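CEP104 (Gallus gallus, PDB 5JO8) is a centriolar protein whose TOG domain, built of antiparallel helices, probably binds tubulin or microtubules. Local coordinates at residues Leu80-Leu84 with Tyr117-Leu123; Ala87-Val91 with Leu109-Ile113. All coordinates share one frame; numbering follows the deposited sequence.

Contact 1. Residues Leu80-Leu84 with Tyr117-Leu123; sequences LRNML and YVPKHKL
Tyr117 reaches across to helix 77-94 and bonds to the backbone of Leu80. The two helices belong to the alpha-solenoid of the TOG domain and run antiparallel here, with segment axes at 178° and 11.5 Å apart. The Tyr117 side chain extends from its helix with CG anti to the backbone N (chi1 -176°). This carries Tyr117 OH to within 2.8 Å of Leu80 O, in the carbonyl plane and on a lone pair. Leu80 O also accepts the helical bond from Leu84 N, so two donors grip one buried oxygen. CB of Met83 packs against the same hydroxyl, and CB of Leu84 meets the ring obliquely near CE2.

Val118 comes next. Its CG2 presses on Leu84 CD1 at 3.5 Å, a tight fit for two methyl groups.

His121 receives Leu80 in a CH-pi contact. CD2 of Leu80 stands 3.7 Å from the centroid of the His121 ring and only 9° off its normal. The other methyl, Leu80 CD1, lies 3.4 Å from His121 ND1. The opposite face of the imidazole is covered by CG of Lys120.

Lys122 has positive phi and turns the chain in a Schellman motif. This brings Leu123 back toward helix 77-94. Leu123 CD2 rests against Leu80 CB at 4.2 Å, and its CD1 lies near Leu84 CD1. Arg81 forms a salt bridge through NH2 with Glu78. Its NH1 donates in the guanidinium plane to a water, which in turn donates to Leu123 O at 2.7 Å.

Contact 2. Residues Ala87-Val91 with Leu109-Ile113; sequences AIFLV and LLKMI
Val91 points at helix 100-121 and divides its two methyls between neighbouring residues. With chi1 at 168°, CG1 is anti to the backbone N and CG2 lies beside that N, anti to the carbonyl carbon. Val91 CG2 meets Leu109 CD2 at 3.5 Å, closer than usual for two carbons. Val91 CG1 approaches Leu110 CB at 4.0 Å, the two side chains crossing at about a right angle. Ile88 leaves its helix to one side but bends its chain so that CD1 comes across. Ile88 CD1 lies 3.6 Å from Leu110 CD1 and 3.9 Å from Ile113 CD1. Ile113 CD1 also reaches the small side chain of Ala87, at 3.8 Å from CB.

This is apolar helix-to-helix packing within the TOG alpha-solenoid. The segments run roughly antiparallel and cross at -148°. Leu110 and Val91 bring the backbones nearest, with 6.7 Å between their CA atoms.

Neighbouring helices close in around this layer. Cys131 of helix 125-142 touches both Ile88 and Ile113, and Thr135 of the same helix touches Leu110. Val64 of helix 54-69 meets Leu109. Phe41 of helix 35-41 lies against Ala87.

In the fold
Both contacts join helix 77-94 to helix 100-121, and both are largely buried. Contact 2 lies about 14 Å from the centre of the chain, measured centre to centre, and is wholly aliphatic. Contact 1 lies about 21 Å out, toward the C-terminal part of helix 100-121. There the chemistry is mixed: a phenol-to-carbonyl bond, an imidazole face and a water bridge between the partly exposed Arg81 and Leu123. The contacts adjoin directly. Leu84 CD1 packs on Ile113 CG2 at 3.6 Å, and probable backbone bonds from Tyr117 N to Met112 O and from Val118 N to Ile113 O, each spanning five residues rather than the alpha-helical four, continue one segment into the next. Helices 54-69 and 125-142 flank both.

Contact 1. Residues Leu80-Leu84 with Tyr117-Leu123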
loop_
_atom_site.group_PDB
_atom_site.type_symbol
_atom_site.label_atom_id
_atom_site.label_comp_id
_atom_site.label_asym_id
_atom_site.label_seq_id
_atom_site.Cartn_x
_atom_site.Cartn_y
_atom_site.Cartn_z
ATOM N N LEU A 80 1.971 -1.620 -25.454
ATOM C CA LEU A 80 1.118 -1.794 -24.283
ATOM C C LEU A 80 1.901 -1.724 -22.971
ATOM O O LEU A 80 1.411 -1.163 -21.990
ATOM C CB LEU A 80 0.348 -3.104 -24.365
ATOM C CG LEU A 80 -0.646 -3.243 -25.524
ATOM C CD1 LEU A 80 -0.960 -4.714 -25.728
ATOM C CD2 LEU A 80 -1.920 -2.429 -25.262
ATOM N N ARG A 81 3.110 -2.285 -22.934
ATOM C CA ARG A 81 3.944 -2.184 -21.729
ATOM C C ARG A 81 4.355 -0.746 -21.472
ATOM O O ARG A 81 4.256 -0.263 -20.350
ATOM C CB ARG A 81 5.224 -3.017 -21.863
ATOM C CG ARG A 81 5.108 -4.494 -21.556
ATOM C CD ARG A 81 6.493 -5.171 -21.620
ATOM N NE ARG A 81 7.056 -5.250 -22.975
ATOM C CZ ARG A 81 6.839 -6.251 -23.828
ATOM N NH1 ARG A 81 6.052 -7.265 -23.489
ATOM N NH2 ARG A 81 7.398 -6.234 -25.034
ATOM N N ASN A 82 4.844 -0.066 -22.502
ATOM C CA ASN A 82 5.268 1.322 -22.350
ATOM C C ASN A 82 4.111 2.198 -21.881
ATOM O O ASN A 82 4.294 3.112 -21.079
ATOM C CB ASN A 82 5.840 1.864 -23.661
ATOM C CG ASN A 82 7.126 1.187 -24.050
ATOM O OD1 ASN A 82 7.823 0.622 -23.204
ATOM N ND2 ASN A 82 7.455 1.239 -25.334
ATOM N N MET A 83 2.921 1.919 -22.390
ATOM C CA MET A 83 1.751 2.677 -21.986
ATOM C C MET A 83 1.415 2.434 -20.519
ATOM O O MET A 83 1.064 3.369 -19.805
ATOM C CB MET A 83 0.561 2.326 -22.864
ATOM C CG MET A 83 -0.622 3.225 -22.637
ATOM S SD MET A 83 -1.906 2.931 -23.863
ATOM C CE MET A 83 -1.008 3.248 -25.376
ATOM N N LEU A 84 1.514 1.181 -20.081
ATOM C CA LEU A 84 1.292 0.857 -18.676
ATOM C C LEU A 84 2.305 1.600 -17.827
ATOM O O LEU A 84 1.952 2.178 -16.799
ATOM C CB LEU A 84 1.410 -0.649 -18.424
ATOM C CG LEU A 84 1.294 -1.105 -16.960
ATOM C CD1 LEU A 84 0.728 -2.500 -16.889
ATOM C CD2 LEU A 84 2.624 -1.041 -16.198
ATOM N N TYR A 117 -6.462 -4.323 -17.463
ATOM C CA TYR A 117 -5.538 -4.094 -18.575
ATOM C C TYR A 117 -4.471 -5.181 -18.690
ATOM O O TYR A 117 -4.296 -5.780 -19.757
ATOM C CB TYR A 117 -4.901 -2.725 -18.390
ATOM C CG TYR A 117 -3.977 -2.238 -19.484
ATOM C CD1 TYR A 117 -4.466 -1.504 -20.556
ATOM C CD2 TYR A 117 -2.603 -2.445 -19.399
ATOM C CE1 TYR A 117 -3.616 -1.017 -21.540
ATOM C CE2 TYR A 117 -1.744 -1.956 -20.362
ATOM C CZ TYR A 117 -2.257 -1.250 -21.436
ATOM O OH TYR A 117 -1.380 -0.759 -22.364
ATOM N N VAL A 118 -3.737 -5.420 -17.613
ATOM C CA VAL A 118 -2.758 -6.506 -17.624
ATOM C C VAL A 118 -3.346 -7.857 -18.055
ATOM O O VAL A 118 -2.803 -8.484 -18.967
ATOM C CB VAL A 118 -1.967 -6.582 -16.303
ATOM C CG1 VAL A 118 -1.069 -7.815 -16.290
ATOM C CG2 VAL A 118 -1.137 -5.329 -16.130
ATOM N N PRO A 119 -4.474 -8.292 -17.458
ATOM C CA PRO A 119 -5.042 -9.567 -17.921
ATOM C C PRO A 119 -5.570 -9.531 -19.351
ATOM O O PRO A 119 -5.401 -10.519 -20.079
ATOM C CB PRO A 119 -6.215 -9.805 -16.964
ATOM C CG PRO A 119 -5.933 -8.988 -15.787
ATOM C CD PRO A 119 -5.160 -7.802 -16.248
ATOM N N LYS A 120 -6.205 -8.428 -19.743
ATOM C CA LYS A 120 -6.737 -8.286 -21.106
ATOM C C LYS A 120 -5.637 -8.515 -22.144
ATOM O O LYS A 120 -5.840 -9.209 -23.149
ATOM C CB LYS A 120 -7.357 -6.894 -21.311
ATOM C CG LYS A 120 -7.835 -6.597 -22.742
ATOM C CD LYS A 120 -8.430 -5.192 -22.830
ATOM C CE LYS A 120 -8.702 -4.764 -24.273
ATOM N NZ LYS A 120 -9.187 -3.344 -24.345
ATOM N N HIS A 121 -4.462 -7.948 -21.880
ATOM C CA HIS A 121 -3.364 -7.942 -22.842
ATOM C C HIS A 121 -2.293 -8.997 -22.559
ATOM O O HIS A 121 -1.272 -9.051 -23.247
ATOM C CB HIS A 121 -2.736 -6.547 -22.912
ATOM C CG HIS A 121 -3.681 -5.497 -23.407
ATOM N ND1 HIS A 121 -4.144 -5.468 -24.709
ATOM C CD2 HIS A 121 -4.278 -4.461 -22.772
ATOM C CE1 HIS A 121 -4.975 -4.451 -24.855
ATOM N NE2 HIS A 121 -5.074 -3.824 -23.696
ATOM N N LYS A 122 -2.553 -9.831 -21.555
ATOM C CA LYS A 122 -1.671 -10.933 -21.174
ATOM C C LYS A 122 -0.235 -10.467 -20.962
ATOM O O LYS A 122 0.698 -11.122 -21.401
ATOM C CB LYS A 122 -1.711 -12.051 -22.231
ATOM C CG LYS A 122 -3.099 -12.648 -22.453
ATOM C CD LYS A 122 -3.119 -13.570 -23.669
ATOM C CE LYS A 122 -4.543 -13.921 -24.081
ATOM N NZ LYS A 122 -4.576 -14.759 -25.314
ATOM N N LEU A 123 -0.061 -9.340 -20.283
ATOM C CA LEU A 123 1.257 -8.733 -20.141
ATOM C C LEU A 123 2.151 -9.455 -19.134
ATOM O O LEU A 123 3.369 -9.296 -19.156
ATOM C CB LEU A 123 1.131 -7.255 -19.759
ATOM C CG LEU A 123 0.527 -6.399 -20.871
ATOM C CD1 LEU A 123 0.572 -4.924 -20.495
ATOM C CD2 LEU A 123 1.230 -6.639 -22.203
HETATM O O HOH W 1 4.793 -7.562 -20.676
#

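Contact 2. Residues Ala87-Val91 with Leu109-Ile113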
loop_
_atom_site.group_PDB
_atom_site.type_symbol
_atom_site.label_atom_id
_atom_site.label_comp_id
_atom_site.label_asym_id
_atom_site.label_seq_id
_atom_site.Cartn_x
_atom_site.Cartn_y
_atom_site.Cartn_z
ATOM N N ALA A 87 1.481 5.228 -17.618
ATOM C CA ALA A 87 0.280 5.449 -16.812
ATOM C C ALA A 87 0.603 5.347 -15.323
ATOM O O ALA A 87 0.127 6.156 -14.532
ATOM C CB ALA A 87 -0.813 4.452 -17.197
ATOM N N ILE A 88 1.423 4.363 -14.957
ATOM C CA ILE A 88 1.832 4.169 -13.568
ATOM C C ILE A 88 2.670 5.347 -13.078
ATOM O O ILE A 88 2.545 5.768 -11.927
ATOM C CB ILE A 88 2.509 2.787 -13.349
ATOM C CG1 ILE A 88 1.494 1.643 -13.495
ATOM C CG2 ILE A 88 3.242 2.710 -12.013
ATOM C CD1 ILE A 88 0.362 1.607 -12.433
ATOM N N PHE A 89 3.512 5.896 -13.944
ATOM C CA PHE A 89 4.260 7.107 -13.628
ATOM C C PHE A 89 3.300 8.227 -13.195
ATOM O O PHE A 89 3.524 8.905 -12.180
ATOM C CB PHE A 89 5.107 7.549 -14.847
ATOM C CG PHE A 89 5.815 8.863 -14.651
ATOM C CD1 PHE A 89 5.203 10.058 -14.991
ATOM C CD2 PHE A 89 7.094 8.903 -14.112
ATOM C CE1 PHE A 89 5.844 11.271 -14.787
ATOM C CE2 PHE A 89 7.746 10.121 -13.918
ATOM C CZ PHE A 89 7.109 11.304 -14.257
ATOM N N LEU A 90 2.221 8.412 -13.951
ATOM C CA LEU A 90 1.242 9.449 -13.630
ATOM C C LEU A 90 0.429 9.094 -12.380
ATOM O O LEU A 90 0.129 9.969 -11.574
ATOM C CB LEU A 90 0.328 9.732 -14.829
ATOM C CG LEU A 90 1.082 10.299 -16.039
ATOM C CD1 LEU A 90 0.133 10.455 -17.226
ATOM C CD2 LEU A 90 1.749 11.636 -15.720
ATOM N N VAL A 91 0.091 7.815 -12.220
ATOM C CA VAL A 91 -0.606 7.338 -11.022
ATOM C C VAL A 91 0.210 7.633 -9.775
ATOM O O VAL A 91 -0.330 8.097 -8.768
ATOM C CB VAL A 91 -0.920 5.838 -11.116
ATOM C CG1 VAL A 91 -1.377 5.288 -9.761
ATOM C CG2 VAL A 91 -1.990 5.586 -12.151
ATOM N N LEU A 109 -7.750 4.485 -12.004
ATOM C CA LEU A 109 -6.823 4.132 -13.062
ATOM C C LEU A 109 -5.947 2.962 -12.625
ATOM O O LEU A 109 -5.778 2.001 -13.380
ATOM C CB LEU A 109 -5.964 5.347 -13.406
ATOM C CG LEU A 109 -4.829 5.165 -14.409
ATOM C CD1 LEU A 109 -5.328 4.498 -15.695
ATOM C CD2 LEU A 109 -4.209 6.530 -14.687
ATOM N N LEU A 110 -5.402 3.038 -11.409
ATOM C CA LEU A 110 -4.552 1.971 -10.889
ATOM C C LEU A 110 -5.281 0.634 -10.819
ATOM O O LEU A 110 -4.767 -0.396 -11.274
ATOM C CB LEU A 110 -4.017 2.346 -9.513
ATOM C CG LEU A 110 -3.162 1.298 -8.809
ATOM C CD1 LEU A 110 -1.981 0.952 -9.724
ATOM C CD2 LEU A 110 -2.668 1.846 -7.493
ATOM N N LYS A 111 -6.497 0.647 -10.278
ATOM C CA LYS A 111 -7.274 -0.579 -10.182
ATOM C C LYS A 111 -7.575 -1.168 -11.560
ATOM O O LYS A 111 -7.505 -2.386 -11.759
ATOM C CB LYS A 111 -8.573 -0.332 -9.396
ATOM C CG LYS A 111 -9.404 -1.586 -9.229
ATOM C CD LYS A 111 -10.640 -1.372 -8.360
ATOM C CE LYS A 111 -11.452 -2.650 -8.342
ATOM N NZ LYS A 111 -12.755 -2.472 -7.642
ATOM N N MET A 112 -7.916 -0.307 -12.511
ATOM C CA MET A 112 -8.171 -0.743 -13.877
ATOM C C MET A 112 -6.924 -1.381 -14.506
ATOM O O MET A 112 -7.021 -2.395 -15.203
ATOM C CB MET A 112 -8.644 0.441 -14.724
ATOM C CG MET A 112 -8.908 0.109 -16.194
ATOM S SD MET A 112 -7.470 0.034 -17.275
ATOM C CE MET A 112 -6.991 1.757 -17.343
ATOM N N ILE A 113 -5.758 -0.785 -14.290
ATOM C CA ILE A 113 -4.546 -1.318 -14.919
ATOM C C ILE A 113 -4.289 -2.723 -14.405
ATOM O O ILE A 113 -4.021 -3.648 -15.180
ATOM C CB ILE A 113 -3.344 -0.402 -14.669
ATOM C CG1 ILE A 113 -3.497 0.890 -15.460
ATOM C CG2 ILE A 113 -2.059 -1.085 -15.114
ATOM C CD1 ILE A 113 -2.600 1.998 -14.995
#